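Local coordinates for protein Lysine/ornithine decarboxylase (Selenomonas ruminantium, PDB 5GJO) that acts as a homodimer that uses pyridoxal 5'-phosphate to decarboxylate L-lysine and L-ornithine with similar efficiency, giving cadaverine and putrescine, at residues Q281-Y291 / S317-D328; N4-V12 / G263-S271. The protein carries 2 engineered substitutions. One frame throughout, in Å; residues are numbered along the deposited sequence.

Contact 1: Q281-Y291 / S317-D328; sequences QPWYILDEGIY and STFGGPSCDGID. With PLP (pyridoxal-5'-phosphate), chain O.
Thr318 CG2 sits 3.4 Å from the centroid of the six-membered ring of Trp283, 6° off the ring normal, which makes this a CH-pi contact over the face. The Thr318 chi1 torsion that turns CG2 onto the indole sets OG1 beside the backbone N, and OG1 donates to Gln281 OE1 at 2.7 Å from above the amide carbonyl plane. Side chains of the next pair lie on the other face of the sheet: Tyr284 CD2 lies 3.6 Å from Phe319 CZ, over the phenylalanine face near its rim, with the ring planes 44° apart.

Four backbone hydrogen bonds join the strands alternately, from Thr318 N to Pro282 O, Tyr284 N to Thr318 O, Gly320 N to Tyr284 O and Leu286 N to Gly320 O, the parallel pattern.

Beyond the strands, carboxylates take over. Asp328 OD1 accepts from Ile290 N at 3.0 Å in a nearly straight bond (177°), while its OD2 receives both Ser323 N and Ser323 OG. Tyr291 OH donates to Asp325 OD2 at 2.7 Å; Asp325 OD1 accepts from Ile327 N, an Asx turn. These bonds tie down Ser323 and Asp325, on either side of Cys324 in sequence. Cys324 CB is 3.2 Å from O3 of a pyridoxal phosphate held by the second subunit. This is the shared dimer active site of class-II ornithine/lysine decarboxylases, where Cys324 is probably the proton donor, as in relatives.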
loop_
_atom_site.group_PDB
_atom_site.type_symbol
_atom_site.label_atom_id
_atom_site.label_comp_id
_atom_site.label_asym_id
_atom_site.label_seq_id
_atom_site.Cartn_x
_atom_site.Cartn_y
_atom_site.Cartn_z
ATOM N N GLN A 281 3.919 29.020 -5.405
ATOM C CA GLN A 281 4.559 27.717 -5.525
ATOM C C GLN A 281 3.864 26.865 -6.626
ATOM O O GLN A 281 2.776 26.422 -6.441
ATOM C CB GLN A 281 4.583 27.081 -4.149
ATOM C CG GLN A 281 5.057 25.662 -4.159
ATOM C CD GLN A 281 5.800 25.197 -2.965
ATOM O OE1 GLN A 281 6.086 24.039 -2.868
ATOM N NE2 GLN A 281 6.189 26.108 -2.073
ATOM N N PRO A 282 4.517 26.616 -7.765
ATOM C CA PRO A 282 3.859 25.761 -8.717
ATOM C C PRO A 282 3.693 24.343 -8.201
ATOM O O PRO A 282 4.553 23.855 -7.412
ATOM C CB PRO A 282 4.803 25.727 -9.898
ATOM C CG PRO A 282 6.012 26.418 -9.528
ATOM C CD PRO A 282 5.858 26.986 -8.164
ATOM N N TRP A 283 2.679 23.651 -8.704
ATOM C CA TRP A 283 2.500 22.206 -8.465
ATOM C C TRP A 283 2.660 21.468 -9.760
ATOM O O TRP A 283 2.210 21.899 -10.842
ATOM C CB TRP A 283 1.158 21.842 -7.936
ATOM C CG TRP A 283 0.873 22.201 -6.518
ATOM C CD1 TRP A 283 1.055 23.423 -5.916
ATOM C CD2 TRP A 283 0.297 21.352 -5.505
ATOM N NE1 TRP A 283 0.695 23.351 -4.578
ATOM C CE2 TRP A 283 0.160 22.119 -4.330
ATOM C CE3 TRP A 283 -0.109 20.024 -5.473
ATOM C CZ2 TRP A 283 -0.302 21.566 -3.129
ATOM C CZ3 TRP A 283 -0.544 19.487 -4.289
ATOM C CH2 TRP A 283 -0.686 20.266 -3.137
ATOM N N TYR A 284 3.247 20.299 -9.655
ATOM C CA TYR A 284 3.298 19.365 -10.727
ATOM C C TYR A 284 2.690 18.047 -10.268
ATOM O O TYR A 284 3.081 17.518 -9.220
ATOM C CB TYR A 284 4.743 19.093 -11.088
ATOM C CG TYR A 284 5.429 20.385 -11.441
ATOM C CD1 TYR A 284 5.047 21.046 -12.594
ATOM C CD2 TYR A 284 6.405 20.938 -10.639
ATOM C CE1 TYR A 284 5.603 22.255 -12.930
ATOM C CE2 TYR A 284 7.054 22.141 -11.009
ATOM C CZ TYR A 284 6.599 22.790 -12.141
ATOM O OH TYR A 284 7.166 23.926 -12.607
ATOM N N ILE A 285 1.800 17.521 -11.106
ATOM C CA ILE A 285 1.159 16.239 -10.870
ATOM C C ILE A 285 1.839 15.192 -11.717
ATOM O O ILE A 285 1.957 15.344 -12.932
ATOM C CB ILE A 285 -0.355 16.281 -11.201
ATOM C CG1 ILE A 285 -1.015 17.326 -10.314
ATOM C CG2 ILE A 285 -0.981 14.924 -10.907
ATOM C CD1 ILE A 285 -0.751 17.191 -8.859
ATOM N N LEU A 286 2.353 14.145 -11.045
ATOM C CA LEU A 286 3.042 13.021 -11.725
ATOM C C LEU A 286 2.140 11.821 -11.933
ATOM O O LEU A 286 1.157 11.747 -11.274
ATOM C CB LEU A 286 4.275 12.564 -10.898
ATOM C CG LEU A 286 5.250 13.724 -10.566
ATOM C CD1 LEU A 286 6.384 13.164 -9.733
ATOM C CD2 LEU A 286 5.764 14.312 -11.858
ATOM N N ASP A 287 2.492 10.919 -12.868
ATOM C CA ASP A 287 1.759 9.729 -13.087
ATOM C C ASP A 287 2.099 8.542 -12.201
ATOM O O ASP A 287 1.473 7.478 -12.367
ATOM C CB ASP A 287 1.582 9.373 -14.561
ATOM C CG ASP A 287 2.903 9.095 -15.304
ATOM O OD1 ASP A 287 3.972 8.914 -14.689
ATOM O OD2 ASP A 287 2.840 9.022 -16.572
ATOM N N GLU A 288 2.940 8.751 -11.226
ATOM C CA GLU A 288 3.216 7.827 -10.160
ATOM C C GLU A 288 3.138 8.555 -8.837
ATOM O O GLU A 288 3.594 9.691 -8.726
ATOM C CB GLU A 288 4.557 7.113 -10.327
ATOM C CG GLU A 288 4.819 5.959 -9.345
ATOM C CD GLU A 288 4.078 4.654 -9.625
ATOM O OE1 GLU A 288 4.381 3.677 -8.913
ATOM O OE2 GLU A 288 3.236 4.591 -10.590
ATOM N N GLY A 289 2.645 7.909 -7.803
ATOM C CA GLY A 289 2.481 8.619 -6.490
ATOM C C GLY A 289 2.581 7.685 -5.272
ATOM O O GLY A 289 3.138 6.544 -5.312
ATOM N N ILE A 290 2.006 8.167 -4.179
ATOM C CA ILE A 290 2.165 7.581 -2.855
ATOM C C ILE A 290 1.452 6.239 -2.710
ATOM O O ILE A 290 1.815 5.454 -1.820
ATOM C CB ILE A 290 1.737 8.574 -1.783
ATOM C CG1 ILE A 290 2.437 8.240 -0.456
ATOM C CG2 ILE A 290 0.217 8.560 -1.630
ATOM C CD1 ILE A 290 2.371 9.326 0.561
ATOM N N TYR A 291 0.541 5.922 -3.634
ATOM C CA TYR A 291 -0.078 4.603 -3.654
ATOM C C TYR A 291 0.620 3.640 -4.595
ATOM O O TYR A 291 0.167 2.515 -4.746
ATOM C CB TYR A 291 -1.538 4.669 -4.027
ATOM C CG TYR A 291 -2.411 5.253 -2.943
ATOM C CD1 TYR A 291 -2.878 4.441 -1.932
ATOM C CD2 TYR A 291 -2.807 6.606 -2.954
ATOM C CE1 TYR A 291 -3.688 4.952 -0.932
ATOM C CE2 TYR A 291 -3.631 7.111 -1.909
ATOM C CZ TYR A 291 -4.065 6.259 -0.951
ATOM O OH TYR A 291 -4.924 6.686 0.080
ATOM N N SER A 317 8.781 24.213 -5.380
ATOM C CA SER A 317 7.651 23.568 -6.072
ATOM C C SER A 317 7.122 22.366 -5.302
ATOM O O SER A 317 7.846 21.731 -4.560
ATOM C CB SER A 317 8.044 23.167 -7.466
ATOM O OG SER A 317 8.678 24.247 -8.210
ATOM N N THR A 318 5.831 22.052 -5.514
ATOM C CA THR A 318 5.224 20.886 -4.944
ATOM C C THR A 318 4.956 19.821 -6.023
ATOM O O THR A 318 4.565 20.191 -7.123
ATOM C CB THR A 318 3.970 21.296 -4.217
ATOM O OG1 THR A 318 4.308 22.065 -3.034
ATOM C CG2 THR A 318 3.122 20.109 -3.739
ATOM N N PHE A 319 5.137 18.538 -5.677
ATOM C CA PHE A 319 4.883 17.429 -6.584
ATOM C C PHE A 319 3.862 16.567 -5.917
ATOM O O PHE A 319 4.055 16.193 -4.731
ATOM C CB PHE A 319 6.175 16.624 -6.824
ATOM C CG PHE A 319 7.169 17.343 -7.693
ATOM C CD1 PHE A 319 7.999 18.295 -7.163
ATOM C CD2 PHE A 319 7.239 17.076 -9.044
ATOM C CE1 PHE A 319 8.909 18.926 -7.983
ATOM C CE2 PHE A 319 8.165 17.698 -9.861
ATOM C CZ PHE A 319 8.948 18.695 -9.307
ATOM N N GLY A 320 2.831 16.186 -6.667
ATOM C CA GLY A 320 1.799 15.269 -6.141
ATOM C C GLY A 320 1.663 14.130 -7.124
ATOM O O GLY A 320 2.088 14.222 -8.284
ATOM N N GLY A 321 1.043 13.076 -6.616
ATOM C CA GLY A 321 0.750 11.914 -7.422
ATOM C C GLY A 321 -0.600 12.031 -8.113
ATOM O O GLY A 321 -1.292 13.027 -8.009
ATOM N N PRO A 322 -0.991 10.972 -8.834
ATOM C CA PRO A 322 -2.133 11.035 -9.732
ATOM C C PRO A 322 -3.473 10.658 -9.109
ATOM O O PRO A 322 -4.495 10.693 -9.800
ATOM C CB PRO A 322 -1.773 9.980 -10.799
ATOM C CG PRO A 322 -1.002 8.938 -10.006
ATOM C CD PRO A 322 -0.137 9.797 -9.073
ATOM N N SER A 323 -3.481 10.236 -7.877
ATOM C CA SER A 323 -4.732 9.822 -7.229
ATOM C C SER A 323 -5.599 11.004 -6.825
ATOM O O SER A 323 -5.197 12.187 -6.891
ATOM C CB SER A 323 -4.509 8.938 -6.058
ATOM O OG SER A 323 -4.050 9.667 -4.958
ATOM N N CYS A 324 -6.835 10.672 -6.489
ATOM C CA CYS A 324 -7.823 11.636 -6.017
ATOM C C CYS A 324 -7.757 11.902 -4.525
ATOM O O CYS A 324 -8.721 12.441 -3.983
ATOM C CB CYS A 324 -9.226 11.080 -6.342
ATOM S SG CYS A 324 -9.451 11.122 -8.174
ATOM N N ASP A 325 -6.690 11.488 -3.855
ATOM C CA ASP A 325 -6.558 11.577 -2.398
ATOM C C ASP A 325 -5.605 12.726 -2.047
ATOM O O ASP A 325 -4.517 12.893 -2.629
ATOM C CB ASP A 325 -6.037 10.262 -1.890
ATOM C CG ASP A 325 -6.082 10.113 -0.381
ATOM O OD1 ASP A 325 -5.870 11.107 0.382
ATOM O OD2 ASP A 325 -6.286 8.971 0.054
ATOM N N GLY A 326 -5.980 13.477 -1.029
ATOM C CA GLY A 326 -5.195 14.584 -0.526
ATOM C C GLY A 326 -3.834 14.206 0.041
ATOM O O GLY A 326 -2.936 15.009 0.107
ATOM N N ILE A 327 -3.726 12.987 0.525
ATOM C CA ILE A 327 -2.485 12.500 1.056
ATOM C C ILE A 327 -1.403 12.300 -0.021
ATOM O O ILE A 327 -0.274 12.108 0.294
ATOM C CB ILE A 327 -2.687 11.222 1.876
ATOM C CG1 ILE A 327 -1.618 11.104 2.942
ATOM C CG2 ILE A 327 -2.730 9.992 0.998
ATOM C CD1 ILE A 327 -1.926 10.029 3.943
ATOM N N ASP A 328 -1.796 12.294 -1.284
ATOM C CA ASP A 328 -0.873 11.959 -2.358
ATOM C C ASP A 328 -0.010 13.168 -2.752
ATOM O O ASP A 328 0.001 13.613 -3.880
ATOM C CB ASP A 328 -1.688 11.422 -3.550
ATOM C CG ASP A 328 -0.852 10.638 -4.549
ATOM O OD1 ASP A 328 0.373 10.645 -4.459
ATOM O OD2 ASP A 328 -1.450 10.035 -5.434
HETATM N N1 PLP O . -15.372 11.622 -5.739
HETATM C C2 PLP O . -14.098 12.038 -5.866
HETATM C C2A PLP O . -13.600 12.802 -7.060
HETATM C C3 PLP O . -13.128 11.735 -4.809
HETATM O O3 PLP O . -11.875 12.137 -4.913
HETATM C C4 PLP O . -13.558 10.984 -3.623
HETATM C C4A PLP O . -12.563 10.691 -2.553
HETATM O O4A PLP O . -11.362 10.772 -2.789
HETATM C C5 PLP O . -14.999 10.614 -3.602
HETATM C C6 PLP O . -15.816 10.961 -4.648
HETATM C C5A PLP O . -15.596 9.846 -2.462
HETATM O O4P PLP O . -15.280 10.355 -1.187
HETATM P P PLP O . -15.976 9.654 0.001
HETATM O O1P PLP O . -15.447 8.310 -0.049
HETATM O O2P PLP O . -17.427 9.715 -0.258
HETATM O O3P PLP O . -15.504 10.372 1.181
HETATM O O HOH W 1 8.975 25.047 -10.781
HETATM O O HOH W 2 -0.465 7.496 -5.932
#

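Contact 2: N4-V12 / G263-S271; sequences NFRLSEKEV and GTAVNLVTS. With SO4 (sulfate ion), chain F; SO4 (sulfate ion), chain E.
Asn267 reads the extended N-terminal chain through both ends of its amide: OD1 accepts from Leu7 N at 2.9 Å, and ND2 donates to Phe5 O at 3.0 Å. The amide thus joins the irregular segment leading into helix 9-18 to strand 266-276 of the C-terminal beta domain. The Leu7 bond runs nearly along the C=O axis of the amide. Phe5 O, by contrast, is approached from above its carbonyl plane, 47° out, although it lies close to the plane of the amide itself. ND2 also donates to Val266 O, which it meets side-on, well off the carbonyl axis; the bonds to Phe5 O and Leu7 N, at the two ends of the amide, mainly hold the rotation of this buried group. A backbone bond from Phe5 N to Thr264 O, 3.0 Å long with an angle of 166° at the hydrogen, adds a further tie.

Where the segment enters the helix, Ser8 and Glu11 form a capping box: Glu11 N donates to Ser8 OG, and Ser8 N to Glu11 OE1, which also forms a salt bridge with Arg381. Two sulfates, probably from the crystallisation liquor, bind at Glu9 N and at the Arg6 guanidinium.

Packing follows. A chi1 of 172° swings the Phe5 ring against the Ala265 backbone, where CD2 comes to 3.5 Å from Ala265 O; Phe372 also meets the ring. The apolar part centres on Val269, which spreads its methyls between two partners: CG2 touches Leu7 CD1 at 3.8 Å, the side chains crossing at about a right angle, and CG1 meets Val12 CG1 at 3.9 Å.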
loop_
_atom_site.group_PDB
_atom_site.type_symbol
_atom_site.label_atom_id
_atom_site.label_comp_id
_atom_site.label_asym_id
_atom_site.label_seq_id
_atom_site.Cartn_x
_atom_site.Cartn_y
_atom_site.Cartn_z
ATOM N N ASN A 4 26.089 4.557 -8.303
ATOM C CA ASN A 4 24.704 4.158 -8.299
ATOM C C ASN A 4 24.171 4.080 -9.736
ATOM O O ASN A 4 24.690 4.783 -10.587
ATOM C CB ASN A 4 23.869 5.152 -7.509
ATOM C CG ASN A 4 24.275 5.229 -6.057
ATOM O OD1 ASN A 4 24.726 4.274 -5.486
ATOM N ND2 ASN A 4 24.219 6.435 -5.522
ATOM N N PHE A 5 23.177 3.236 -10.041
ATOM C CA PHE A 5 22.655 3.204 -11.403
ATOM C C PHE A 5 21.802 4.466 -11.587
ATOM O O PHE A 5 20.935 4.838 -10.732
ATOM C CB PHE A 5 21.788 1.949 -11.577
ATOM C CG PHE A 5 21.055 1.904 -12.869
ATOM C CD1 PHE A 5 21.750 1.913 -14.044
ATOM C CD2 PHE A 5 19.631 1.917 -12.920
ATOM C CE1 PHE A 5 21.075 1.872 -15.263
ATOM C CE2 PHE A 5 18.971 1.872 -14.127
ATOM C CZ PHE A 5 19.684 1.837 -15.294
ATOM N N ARG A 6 22.048 5.178 -12.674
ATOM C CA ARG A 6 21.300 6.376 -12.967
ATOM C C ARG A 6 21.159 6.511 -14.455
ATOM O O ARG A 6 22.180 6.605 -15.189
ATOM C CB ARG A 6 22.089 7.590 -12.479
ATOM C CG ARG A 6 21.364 8.883 -12.833
ATOM C CD ARG A 6 21.878 10.123 -12.060
ATOM N NE ARG A 6 21.221 11.335 -12.596
ATOM C CZ ARG A 6 21.268 12.540 -12.029
ATOM N NH1 ARG A 6 21.941 12.711 -10.923
ATOM N NH2 ARG A 6 20.643 13.581 -12.618
ATOM N N LEU A 7 19.946 6.665 -14.910
ATOM C CA LEU A 7 19.707 6.938 -16.286
ATOM C C LEU A 7 20.126 8.359 -16.641
ATOM O O LEU A 7 19.893 9.274 -15.901
ATOM C CB LEU A 7 18.212 6.774 -16.611
ATOM C CG LEU A 7 17.666 5.342 -16.483
ATOM C CD1 LEU A 7 16.183 5.375 -16.499
ATOM C CD2 LEU A 7 18.230 4.355 -17.495
ATOM N N SER A 8 20.671 8.546 -17.841
ATOM C CA SER A 8 20.897 9.860 -18.361
ATOM C C SER A 8 19.624 10.496 -18.879
ATOM O O SER A 8 18.689 9.855 -19.173
ATOM C CB SER A 8 21.928 9.826 -19.500
ATOM O OG SER A 8 21.351 9.300 -20.668
ATOM N N GLU A 9 19.626 11.801 -19.045
ATOM C CA GLU A 9 18.498 12.516 -19.637
ATOM C C GLU A 9 18.137 11.945 -21.010
ATOM O O GLU A 9 16.945 11.714 -21.287
ATOM C CB GLU A 9 18.765 14.023 -19.768
ATOM C CG GLU A 9 17.537 14.765 -20.292
ATOM C CD GLU A 9 17.704 16.293 -20.331
ATOM O OE1 GLU A 9 18.734 16.804 -19.857
ATOM O OE2 GLU A 9 16.773 16.926 -20.827
ATOM N N LYS A 10 19.128 11.671 -21.826
ATOM C CA LYS A 10 18.859 11.109 -23.150
ATOM C C LYS A 10 18.179 9.759 -23.098
ATOM O O LYS A 10 17.245 9.501 -23.848
ATOM C CB LYS A 10 20.181 11.030 -23.943
ATOM C CG LYS A 10 19.897 10.466 -25.324
ATOM C CD LYS A 10 21.126 10.152 -26.153
ATOM C CE LYS A 10 20.652 9.551 -27.495
ATOM N NZ LYS A 10 21.857 9.477 -28.378
ATOM N N GLU A 11 18.659 8.887 -22.205
ATOM C CA GLU A 11 18.053 7.567 -21.974
ATOM C C GLU A 11 16.640 7.680 -21.510
ATOM O O GLU A 11 15.812 6.885 -21.870
ATOM C CB GLU A 11 18.897 6.752 -21.008
ATOM C CG GLU A 11 20.283 6.432 -21.587
ATOM C CD GLU A 11 21.246 5.872 -20.589
ATOM O OE1 GLU A 11 21.117 6.083 -19.368
ATOM O OE2 GLU A 11 22.240 5.256 -21.028
ATOM N N VAL A 12 16.408 8.579 -20.567
ATOM C CA VAL A 12 15.036 8.853 -20.106
ATOM C C VAL A 12 14.117 9.166 -21.262
ATOM O O VAL A 12 13.016 8.573 -21.408
ATOM C CB VAL A 12 14.963 9.977 -19.008
ATOM C CG1 VAL A 12 13.526 10.373 -18.727
ATOM C CG2 VAL A 12 15.594 9.489 -17.745
ATOM N N GLY A 263 18.651 -1.616 -4.067
ATOM C CA GLY A 263 18.222 -0.267 -3.833
ATOM C C GLY A 263 18.809 0.714 -4.809
ATOM O O GLY A 263 18.090 1.573 -5.382
ATOM N N THR A 264 20.094 0.558 -5.031
ATOM C CA THR A 264 20.839 1.467 -5.904
ATOM C C THR A 264 20.875 0.962 -7.394
ATOM O O THR A 264 21.628 1.475 -8.198
ATOM C CB THR A 264 22.294 1.574 -5.492
ATOM O OG1 THR A 264 22.814 0.279 -5.258
ATOM C CG2 THR A 264 22.348 2.406 -4.185
ATOM N N ALA A 265 20.045 -0.005 -7.747
ATOM C CA ALA A 265 20.014 -0.578 -9.065
ATOM C C ALA A 265 18.773 -0.261 -9.889
ATOM O O ALA A 265 18.604 -0.837 -10.954
ATOM C CB ALA A 265 20.186 -2.072 -8.973
ATOM N N VAL A 266 17.842 0.555 -9.387
ATOM C CA VAL A 266 16.545 0.779 -9.991
ATOM C C VAL A 266 16.231 2.285 -10.007
ATOM O O VAL A 266 16.533 2.989 -8.998
ATOM C CB VAL A 266 15.453 -0.011 -9.267
ATOM C CG1 VAL A 266 14.115 0.174 -9.962
ATOM C CG2 VAL A 266 15.804 -1.473 -9.136
ATOM N N ASN A 267 15.689 2.785 -11.109
ATOM C CA ASN A 267 15.239 4.165 -11.233
ATOM C C ASN A 267 13.760 4.135 -11.624
ATOM O O ASN A 267 13.327 3.226 -12.259
ATOM C CB ASN A 267 15.970 4.945 -12.336
ATOM C CG ASN A 267 17.434 5.241 -12.037
ATOM O OD1 ASN A 267 18.102 5.869 -12.839
ATOM N ND2 ASN A 267 17.925 4.790 -10.900
ATOM N N LEU A 268 13.013 5.143 -11.207
ATOM C CA LEU A 268 11.660 5.394 -11.675
ATOM C C LEU A 268 11.616 6.498 -12.668
ATOM O O LEU A 268 12.219 7.619 -12.444
ATOM C CB LEU A 268 10.741 5.800 -10.526
ATOM C CG LEU A 268 9.336 6.218 -10.879
ATOM C CD1 LEU A 268 8.492 5.024 -11.311
ATOM C CD2 LEU A 268 8.755 6.818 -9.586
ATOM N N VAL A 269 10.897 6.276 -13.757
ATOM C CA VAL A 269 10.617 7.326 -14.766
ATOM C C VAL A 269 9.117 7.622 -14.758
ATOM O O VAL A 269 8.282 6.705 -14.942
ATOM C CB VAL A 269 11.019 6.920 -16.188
ATOM C CG1 VAL A 269 10.820 8.083 -17.145
ATOM C CG2 VAL A 269 12.518 6.490 -16.219
ATOM N N THR A 270 8.799 8.859 -14.508
ATOM C CA THR A 270 7.418 9.310 -14.366
ATOM C C THR A 270 7.211 10.595 -15.124
ATOM O O THR A 270 8.125 11.451 -15.174
ATOM C CB THR A 270 6.987 9.307 -12.898
ATOM O OG1 THR A 270 5.657 9.811 -12.780
ATOM C CG2 THR A 270 7.867 10.180 -12.061
ATOM N N SER A 271 6.027 10.778 -15.692
ATOM C CA SER A 271 5.712 12.017 -16.442
ATOM C C SER A 271 4.905 13.002 -15.606
ATOM O O SER A 271 4.035 12.597 -14.796
ATOM C CB SER A 271 4.890 11.718 -17.693
ATOM O OG SER A 271 5.640 10.933 -18.584
HETATM S S SO4 F . 22.568 13.670 -17.761
HETATM O O1 SO4 F . 23.828 13.056 -18.143
HETATM O O2 SO4 F . 21.940 12.962 -16.663
HETATM O O3 SO4 F . 21.682 13.737 -18.884
HETATM O O4 SO4 F . 22.892 15.020 -17.303
HETATM S S SO4 E . 20.771 16.598 -9.861
HETATM O O1 SO4 E . 21.917 15.642 -9.805
HETATM O O2 SO4 E . 20.325 16.895 -8.480
HETATM O O3 SO4 E . 21.301 17.772 -10.598
HETATM O O4 SO4 E . 19.568 16.192 -10.641
#

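Both contacts are largely buried and reach the same mixed sheet, in which strands 266-276 and 283-286 are antiparallel neighbours; their centres lie about 20 Å apart. Contact 1 joins two parallel strands by regular backbone bonds and then runs out to the dimer interface, where the second subunit and its cofactor are met. Contact 2 touches no other chain and fastens an irregular N-terminal segment, partly through a side-chain amide, with its outer residues at the surface binding sulfate. They meet directly at Asp287, whose OD1 lies 2.7 Å from Thr270 OG1 and 3.0 Å from Ser271 N, both probable hydrogen bonds.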